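Local coordinates for protein S-adenosyl-L-methionine methyl transferase (Ruegeria pomeroyi DSS-3, PDB 3IHT) that binds S-adenosylmethionine in a Rossmann-like fold and probably acts as a methyltransferase that uses it as methyl donor, at residues 44-49 / 56-61; 24-29 / 109-114. All blocks are in the same frame, centred on the assembly; numbering follows the deposited sequence.

Contact 1 of 2, residues 44-49 / 56-61. With SAM (S-adenosylmethionine), chain C.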
loop_
_atom_site.group_PDB
_atom_site.type_symbol
_atom_site.label_atom_id
_atom_site.label_comp_id
_atom_site.label_asym_id
_atom_site.label_seq_id
_atom_site.Cartn_x
_atom_site.Cartn_y
_atom_site.Cartn_z
ATOM N N VAL A 44 -19.093 7.209 -12.434
ATOM C CA VAL A 44 -18.094 7.305 -11.392
ATOM C C VAL A 44 -16.807 7.776 -12.052
ATOM O O VAL A 44 -16.418 7.261 -13.105
ATOM C CB VAL A 44 -17.882 5.948 -10.733
ATOM C CG1 VAL A 44 -16.752 6.012 -9.703
ATOM C CG2 VAL A 44 -19.245 5.387 -10.168
ATOM N N TYR A 45 -16.187 8.794 -11.473
ATOM C CA TYR A 45 -14.899 9.290 -11.949
ATOM C C TYR A 45 -13.823 8.862 -10.976
ATOM O O TYR A 45 -13.924 9.129 -9.774
ATOM C CB TYR A 45 -14.863 10.831 -12.086
ATOM C CG TYR A 45 -15.726 11.472 -13.168
ATOM C CD1 TYR A 45 -16.391 10.702 -14.141
ATOM C CD2 TYR A 45 -15.893 12.855 -13.216
ATOM C CE1 TYR A 45 -17.187 11.277 -15.108
ATOM C CE2 TYR A 45 -16.671 13.450 -14.223
ATOM C CZ TYR A 45 -17.313 12.648 -15.170
ATOM O OH TYR A 45 -18.115 13.204 -16.150
ATOM N N GLU A 46 -12.771 8.240 -11.499
ATOM C CA GLU A 46 -11.607 7.807 -10.724
ATOM C C GLU A 46 -10.441 8.698 -11.117
ATOM O O GLU A 46 -9.955 8.620 -12.251
ATOM C CB GLU A 46 -11.311 6.330 -11.049
ATOM C CG GLU A 46 -10.000 5.760 -10.513
ATOM C CD GLU A 46 -10.006 5.497 -9.017
ATOM O OE1 GLU A 46 -10.948 5.965 -8.333
ATOM O OE2 GLU A 46 -9.088 4.810 -8.522
ATOM N N LEU A 47 -10.009 9.567 -10.204
ATOM C CA LEU A 47 -8.955 10.525 -10.507
ATOM C C LEU A 47 -7.636 9.950 -10.022
ATOM O O LEU A 47 -7.369 9.887 -8.793
ATOM C CB LEU A 47 -9.245 11.903 -9.852
ATOM C CG LEU A 47 -10.622 12.480 -10.174
ATOM C CD1 LEU A 47 -10.792 13.902 -9.569
ATOM C CD2 LEU A 47 -10.873 12.522 -11.680
ATOM N N GLY A 48 -6.789 9.552 -10.966
ATOM C CA GLY A 48 -5.528 8.898 -10.641
ATOM C C GLY A 48 -5.668 7.395 -10.690
ATOM O O GLY A 48 -6.347 6.791 -9.865
ATOM N N LEU A 49 -5.029 6.768 -11.641
ATOM C CA LEU A 49 -5.099 5.304 -11.764
ATOM C C LEU A 49 -4.038 4.596 -10.946
ATOM O O LEU A 49 -4.327 3.686 -10.185
ATOM C CB LEU A 49 -4.959 4.924 -13.255
ATOM C CG LEU A 49 -5.006 3.425 -13.552
ATOM C CD1 LEU A 49 -6.336 2.761 -13.062
ATOM C CD2 LEU A 49 -4.750 3.181 -15.064
ATOM N N HIS A 56 -9.769 -1.313 -9.569
ATOM C CA HIS A 56 -10.167 -2.717 -9.563
ATOM C C HIS A 56 -11.312 -2.942 -8.584
ATOM O O HIS A 56 -12.268 -3.656 -8.885
ATOM C CB HIS A 56 -8.982 -3.596 -9.189
ATOM C CG HIS A 56 -9.210 -5.070 -9.420
ATOM N ND1 HIS A 56 -9.678 -5.915 -8.438
ATOM C CD2 HIS A 56 -9.042 -5.838 -10.525
ATOM C CE1 HIS A 56 -9.774 -7.145 -8.922
ATOM N NE2 HIS A 56 -9.401 -7.121 -10.191
ATOM N N HIS A 57 -11.206 -2.311 -7.413
ATOM C CA HIS A 57 -12.250 -2.395 -6.387
ATOM C C HIS A 57 -13.567 -1.799 -6.887
ATOM O O HIS A 57 -14.635 -2.407 -6.717
ATOM C CB HIS A 57 -11.796 -1.682 -5.101
ATOM C CG HIS A 57 -12.551 -2.121 -3.890
ATOM N ND1 HIS A 57 -12.293 -3.326 -3.262
ATOM C CD2 HIS A 57 -13.587 -1.553 -3.225
ATOM C CE1 HIS A 57 -13.112 -3.453 -2.232
ATOM N NE2 HIS A 57 -13.919 -2.404 -2.198
ATOM N N LEU A 58 -13.498 -0.630 -7.520
ATOM C CA LEU A 58 -14.674 0.005 -8.090
ATOM C C LEU A 58 -15.332 -0.888 -9.141
ATOM O O LEU A 58 -16.556 -1.024 -9.163
ATOM C CB LEU A 58 -14.342 1.367 -8.715
ATOM C CG LEU A 58 -13.983 2.507 -7.735
ATOM C CD1 LEU A 58 -13.471 3.738 -8.526
ATOM C CD2 LEU A 58 -15.167 2.879 -6.869
ATOM N N ARG A 59 -14.517 -1.492 -10.000
ATOM C CA ARG A 59 -15.048 -2.372 -11.044
ATOM C C ARG A 59 -15.835 -3.533 -10.432
ATOM O O ARG A 59 -16.825 -3.975 -11.004
ATOM C CB ARG A 59 -13.932 -2.906 -11.949
ATOM C CG ARG A 59 -13.231 -1.864 -12.805
ATOM C CD ARG A 59 -12.255 -2.533 -13.774
ATOM N NE ARG A 59 -12.878 -3.618 -14.548
ATOM C CZ ARG A 59 -13.322 -3.507 -15.795
ATOM N NH1 ARG A 59 -13.191 -2.369 -16.450
ATOM N NH2 ARG A 59 -13.871 -4.556 -16.402
ATOM N N GLN A 60 -15.400 -4.037 -9.277
ATOM C CA GLN A 60 -16.071 -5.140 -8.595
ATOM C C GLN A 60 -17.385 -4.702 -7.912
ATOM O O GLN A 60 -18.354 -5.474 -7.846
ATOM C CB GLN A 60 -15.116 -5.772 -7.567
ATOM C CG GLN A 60 -15.634 -7.032 -6.884
ATOM C CD GLN A 60 -14.534 -7.824 -6.166
ATOM O OE1 GLN A 60 -13.447 -8.035 -6.704
ATOM N NE2 GLN A 60 -14.839 -8.300 -4.980
ATOM N N HIS A 61 -17.417 -3.472 -7.386
ATOM C CA HIS A 61 -18.521 -2.995 -6.552
ATOM C C HIS A 61 -19.555 -2.074 -7.217
ATOM O O HIS A 61 -20.669 -1.955 -6.740
ATOM C CB HIS A 61 -17.947 -2.328 -5.287
ATOM C CG HIS A 61 -17.375 -3.319 -4.333
ATOM N ND1 HIS A 61 -18.086 -3.807 -3.255
ATOM C CD2 HIS A 61 -16.181 -3.956 -4.321
ATOM C CE1 HIS A 61 -17.348 -4.714 -2.629
ATOM N NE2 HIS A 61 -16.190 -4.819 -3.257
HETATM N N SAM C . -5.768 4.924 -6.145
HETATM C CA SAM C . -4.682 4.192 -6.880
HETATM C C SAM C . -4.659 2.692 -6.502
HETATM O O SAM C . -3.794 1.906 -6.959
HETATM O OXT SAM C . -5.461 2.275 -5.632
HETATM C CB SAM C . -3.303 4.858 -6.702
HETATM C CG SAM C . -3.140 6.224 -7.407
HETATM S SD SAM C . -1.436 6.929 -7.271
HETATM C CE SAM C . -1.412 7.206 -5.471
HETATM C "C5'" SAM C . -1.762 8.616 -7.944
HETATM C "C4'" SAM C . -2.030 8.689 -9.441
HETATM O "O4'" SAM C . -2.532 10.008 -9.746
HETATM C "C3'" SAM C . -0.793 8.474 -10.320
HETATM O "O3'" SAM C . -0.997 7.450 -11.295
HETATM C "C2'" SAM C . -0.522 9.837 -10.948
HETATM O "O2'" SAM C . 0.100 9.859 -12.248
HETATM C "C1'" SAM C . -1.921 10.433 -10.963
HETATM N N9 SAM C . -1.906 11.916 -11.053
HETATM C C8 SAM C . -1.360 12.795 -10.136
HETATM N N7 SAM C . -1.566 14.065 -10.570
HETATM C C5 SAM C . -2.225 14.015 -11.754
HETATM C C6 SAM C . -2.686 15.017 -12.609
HETATM N N6 SAM C . -2.465 16.328 -12.353
HETATM N N1 SAM C . -3.374 14.617 -13.740
HETATM C C2 SAM C . -3.594 13.294 -14.061
HETATM N N3 SAM C . -3.116 12.299 -13.208
HETATM C C4 SAM C . -2.458 12.666 -12.072
#
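Leu58 reaches from helix 53-61 to strand 44-47 and meets Val44 and Glu46 with one methyl, CD1. This is the first strand-helix pair of the beta-alpha-beta unit 44-47, 53-61, 67-71 in a Rossmann-like methyltransferase fold. Val44 CG1 lies 4.2 Å from Leu58 CD1, an ordinary apolar contact. Glu46 comes closer, with its OE1 3.4 Å from Leu58 CD1. Val44 and Glu46 alternate with Tyr45 along the strand, so both point to the helix while Tyr45 points away.

The carboxylate of Glu46 is buried but has polar partners on both oxygens. OE1 is hydrogen-bonded to His111 ND1 on the neighbouring strand. OE2 is hydrogen-bonded to OG1 of Thr54, whose backbone N binds SAM, so Glu46 probably helps position a residue that touches the cofactor directly. The two bonds fix the turn of the carboxylate about its last torsion. The Glu46 chain leaves with CG anti to the backbone N (chi1 170°) and then bends at chi2 (74°), which carries the acid toward the ligand end of the strand. From there OE2 is 4.1 Å from the amino N of SAM, so its negative charge may help balance that group.

Leu58 also touches Ile67 of the next strand and Ile34 of helix 15-36. Beyond the strand the chain turns past the cofactor at Gly48 and Leu49. Leu49 O lies 3.4 Å from SAM CA, in the methionine part. Gly48 CA passes 3.3 Å from the ribose O4' of SAM.

Contact 2 of 2, residues 24-29 / 109-114. With SAM (S-adenosylmethionine), chain C.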
loop_
_atom_site.group_PDB
_atom_site.type_symbol
_atom_site.label_atom_id
_atom_site.label_comp_id
_atom_site.label_asym_id
_atom_site.label_seq_id
_atom_site.Cartn_x
_atom_site.Cartn_y
_atom_site.Cartn_z
ATOM N N VAL A 24 -7.613 0.974 3.991
ATOM C CA VAL A 24 -8.763 0.527 4.736
ATOM C C VAL A 24 -9.860 1.607 4.659
ATOM O O VAL A 24 -11.033 1.303 4.472
ATOM C CB VAL A 24 -8.348 0.193 6.195
ATOM C CG1 VAL A 24 -9.524 0.028 7.085
ATOM C CG2 VAL A 24 -7.501 -1.112 6.205
ATOM N N SER A 25 -9.454 2.864 4.755
ATOM C CA SER A 25 -10.416 3.965 4.683
ATOM C C SER A 25 -11.023 4.104 3.282
ATOM O O SER A 25 -12.222 4.339 3.142
ATOM C CB SER A 25 -9.782 5.273 5.150
ATOM O OG SER A 25 -9.300 5.164 6.475
ATOM N N GLN A 26 -10.210 3.919 2.234
ATOM C CA GLN A 26 -10.740 3.952 0.860
ATOM C C GLN A 26 -11.750 2.917 0.601
ATOM O O GLN A 26 -12.797 3.184 -0.012
ATOM C CB GLN A 26 -9.618 3.744 -0.176
ATOM C CG GLN A 26 -8.723 4.888 -0.306
ATOM C CD GLN A 26 -7.480 4.578 -1.154
ATOM O OE1 GLN A 26 -6.982 3.441 -1.180
ATOM N NE2 GLN A 26 -6.999 5.578 -1.862
ATOM N N ARG A 27 -11.460 1.694 1.054
ATOM C CA ARG A 27 -12.387 0.637 0.859
ATOM C C ARG A 27 -13.699 0.993 1.577
ATOM O O ARG A 27 -14.779 0.889 0.987
ATOM C CB ARG A 27 -11.827 -0.681 1.335
ATOM C CG ARG A 27 -12.829 -1.795 1.337
ATOM C CD ARG A 27 -12.161 -3.136 1.627
ATOM N NE ARG A 27 -11.703 -3.200 3.008
ATOM C CZ ARG A 27 -11.018 -4.210 3.527
ATOM N NH1 ARG A 27 -10.690 -5.243 2.780
ATOM N NH2 ARG A 27 -10.646 -4.176 4.792
ATOM N N ALA A 28 -13.608 1.393 2.851
ATOM C CA ALA A 28 -14.829 1.672 3.659
ATOM C C ALA A 28 -15.624 2.840 3.049
ATOM O O ALA A 28 -16.837 2.739 2.849
ATOM C CB ALA A 28 -14.433 1.970 5.156
ATOM N N CYS A 29 -14.919 3.911 2.709
ATOM C CA CYS A 29 -15.547 5.125 2.158
ATOM C C CYS A 29 -16.135 4.885 0.781
ATOM O O CYS A 29 -17.246 5.319 0.488
ATOM C CB CYS A 29 -14.567 6.288 2.154
ATOM S SG CYS A 29 -14.244 6.910 3.818
ATOM N N LEU A 109 -20.336 9.980 -8.492
ATOM C CA LEU A 109 -19.306 9.704 -7.497
ATOM C C LEU A 109 -17.964 10.071 -8.111
ATOM O O LEU A 109 -17.639 9.589 -9.208
ATOM C CB LEU A 109 -19.323 8.220 -7.091
ATOM C CG LEU A 109 -18.223 7.673 -6.196
ATOM C CD1 LEU A 109 -18.100 8.466 -4.867
ATOM C CD2 LEU A 109 -18.432 6.189 -5.919
ATOM N N VAL A 110 -17.193 10.894 -7.427
ATOM C CA VAL A 110 -15.839 11.265 -7.856
ATOM C C VAL A 110 -14.901 10.838 -6.737
ATOM O O VAL A 110 -15.085 11.227 -5.568
ATOM C CB VAL A 110 -15.690 12.792 -8.183
ATOM C CG1 VAL A 110 -14.229 13.170 -8.566
ATOM C CG2 VAL A 110 -16.702 13.202 -9.283
ATOM N N HIS A 111 -13.933 9.984 -7.092
ATOM C CA HIS A 111 -12.931 9.482 -6.159
ATOM C C HIS A 111 -11.560 9.998 -6.550
ATOM O O HIS A 111 -11.161 9.843 -7.718
ATOM C CB HIS A 111 -12.879 7.946 -6.140
ATOM C CG HIS A 111 -11.763 7.420 -5.289
ATOM N ND1 HIS A 111 -10.798 6.549 -5.758
ATOM C CD2 HIS A 111 -11.450 7.667 -3.992
ATOM C CE1 HIS A 111 -9.923 6.316 -4.789
ATOM N NE2 HIS A 111 -10.284 7.001 -3.715
ATOM N N ALA A 112 -10.849 10.620 -5.608
ATOM C CA ALA A 112 -9.497 11.094 -5.845
ATOM C C ALA A 112 -8.511 10.490 -4.864
ATOM O O ALA A 112 -8.704 10.552 -3.645
ATOM C CB ALA A 112 -9.440 12.651 -5.806
ATOM N N ASP A 113 -7.436 9.925 -5.412
ATOM C CA ASP A 113 -6.288 9.469 -4.643
ATOM C C ASP A 113 -5.046 9.901 -5.457
ATOM O O ASP A 113 -4.387 9.095 -6.099
ATOM C CB ASP A 113 -6.355 7.935 -4.464
ATOM C CG ASP A 113 -5.242 7.373 -3.597
ATOM O OD1 ASP A 113 -4.760 8.078 -2.660
ATOM O OD2 ASP A 113 -4.817 6.185 -3.868
ATOM N N LEU A 114 -4.839 11.210 -5.514
ATOM C CA LEU A 114 -3.869 11.840 -6.399
ATOM C C LEU A 114 -2.533 12.139 -5.712
ATOM O O LEU A 114 -1.571 12.578 -6.380
ATOM C CB LEU A 114 -4.467 13.136 -6.966
ATOM C CG LEU A 114 -5.656 12.922 -7.921
ATOM C CD1 LEU A 114 -6.664 14.138 -7.864
ATOM C CD2 LEU A 114 -5.132 12.668 -9.331
HETATM N N SAM C . -5.768 4.924 -6.145
HETATM C CA SAM C . -4.682 4.192 -6.880
HETATM C C SAM C . -4.659 2.692 -6.502
HETATM O O SAM C . -3.794 1.906 -6.959
HETATM O OXT SAM C . -5.461 2.275 -5.632
HETATM C CB SAM C . -3.303 4.858 -6.702
HETATM C CG SAM C . -3.140 6.224 -7.407
HETATM S SD SAM C . -1.436 6.929 -7.271
HETATM C CE SAM C . -1.412 7.206 -5.471
HETATM C "C5'" SAM C . -1.762 8.616 -7.944
HETATM C "C4'" SAM C . -2.030 8.689 -9.441
HETATM O "O4'" SAM C . -2.532 10.008 -9.746
HETATM C "C3'" SAM C . -0.793 8.474 -10.320
HETATM O "O3'" SAM C . -0.997 7.450 -11.295
HETATM C "C2'" SAM C . -0.522 9.837 -10.948
HETATM O "O2'" SAM C . 0.100 9.859 -12.248
HETATM C "C1'" SAM C . -1.921 10.433 -10.963
HETATM N N9 SAM C . -1.906 11.916 -11.053
HETATM C C8 SAM C . -1.360 12.795 -10.136
HETATM N N7 SAM C . -1.566 14.065 -10.570
HETATM C C5 SAM C . -2.225 14.015 -11.754
HETATM C C6 SAM C . -2.686 15.017 -12.609
HETATM N N6 SAM C . -2.465 16.328 -12.353
HETATM N N1 SAM C . -3.374 14.617 -13.740
HETATM C C2 SAM C . -3.594 13.294 -14.061
HETATM N N3 SAM C . -3.116 12.299 -13.208
HETATM C C4 SAM C . -2.458 12.666 -12.072
HETATM O O HOH W 1 -8.753 7.964 -1.763
#
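Gln26 leaves helix 15-36 with CG anti to its own carbonyl carbon (chi1 -72°) and runs on extended, bringing its amide to Asp113 and His111. Asp113 comes from the other segment with CG anti to the backbone N (chi1 -176°). The two side chains cross nearly at a right angle, and the amide and carboxylate planes are 89° apart. Gln26 NE2 is 3.0 Å from Asp113 OD2. It also lies near the plane of the His111 ring, at its edge, 4.0 Å from ring atom NE2.

A water joins the two sides here. Gln26 NE2 donates to it over 3.0 Å, and His111 NE2 is hydrogen-bonded to it at 2.7 Å. The same water donates to the backbone O of Ala112 over 3.2 Å. Three protein atoms therefore hold it between helix and strand. With ND1 taken by Glu46, the His111 ring is held at both nitrogens and its rotation is fixed.

Asp113 is shared between protein and cofactor. OD2 accepts a 2.8 Å hydrogen bond from the amino N of SAM. OD1 is hydrogen-bonded to Ser146 OG, which helps set the carboxylate. One residue on, Leu114 CD2 lies 3.7 Å from N9 of the SAM adenine.

The outer side of the helix faces the second subunit, where Arg27 makes a salt bridge with Asp17 of that chain. The site is the methionine end of a Rossmann-like cofactor pocket, with an acid just after strand 107-112 binding the amino group of SAM.

In the fold
The two contacts sit with their centres 9 Å apart, on neighbouring parallel strands of one sheet. A probable hydrogen bond joins them: Glu46 OE1 of contact 1 is 2.6 Å from His111 ND1 of contact 2. The backbones are paired too, with Leu47 N 2.8 Å from His111 O. Apolar packing continues alongside, where Leu47 CD1 is 3.7 Å from Val110 CG1. The loops that follow both strands reach SAM. Contact 1 brings Gly48 and Leu49 to the ribose and methionine parts, while contact 2 adds Asp113 and Leu114. Both helix segments also meet the second subunit.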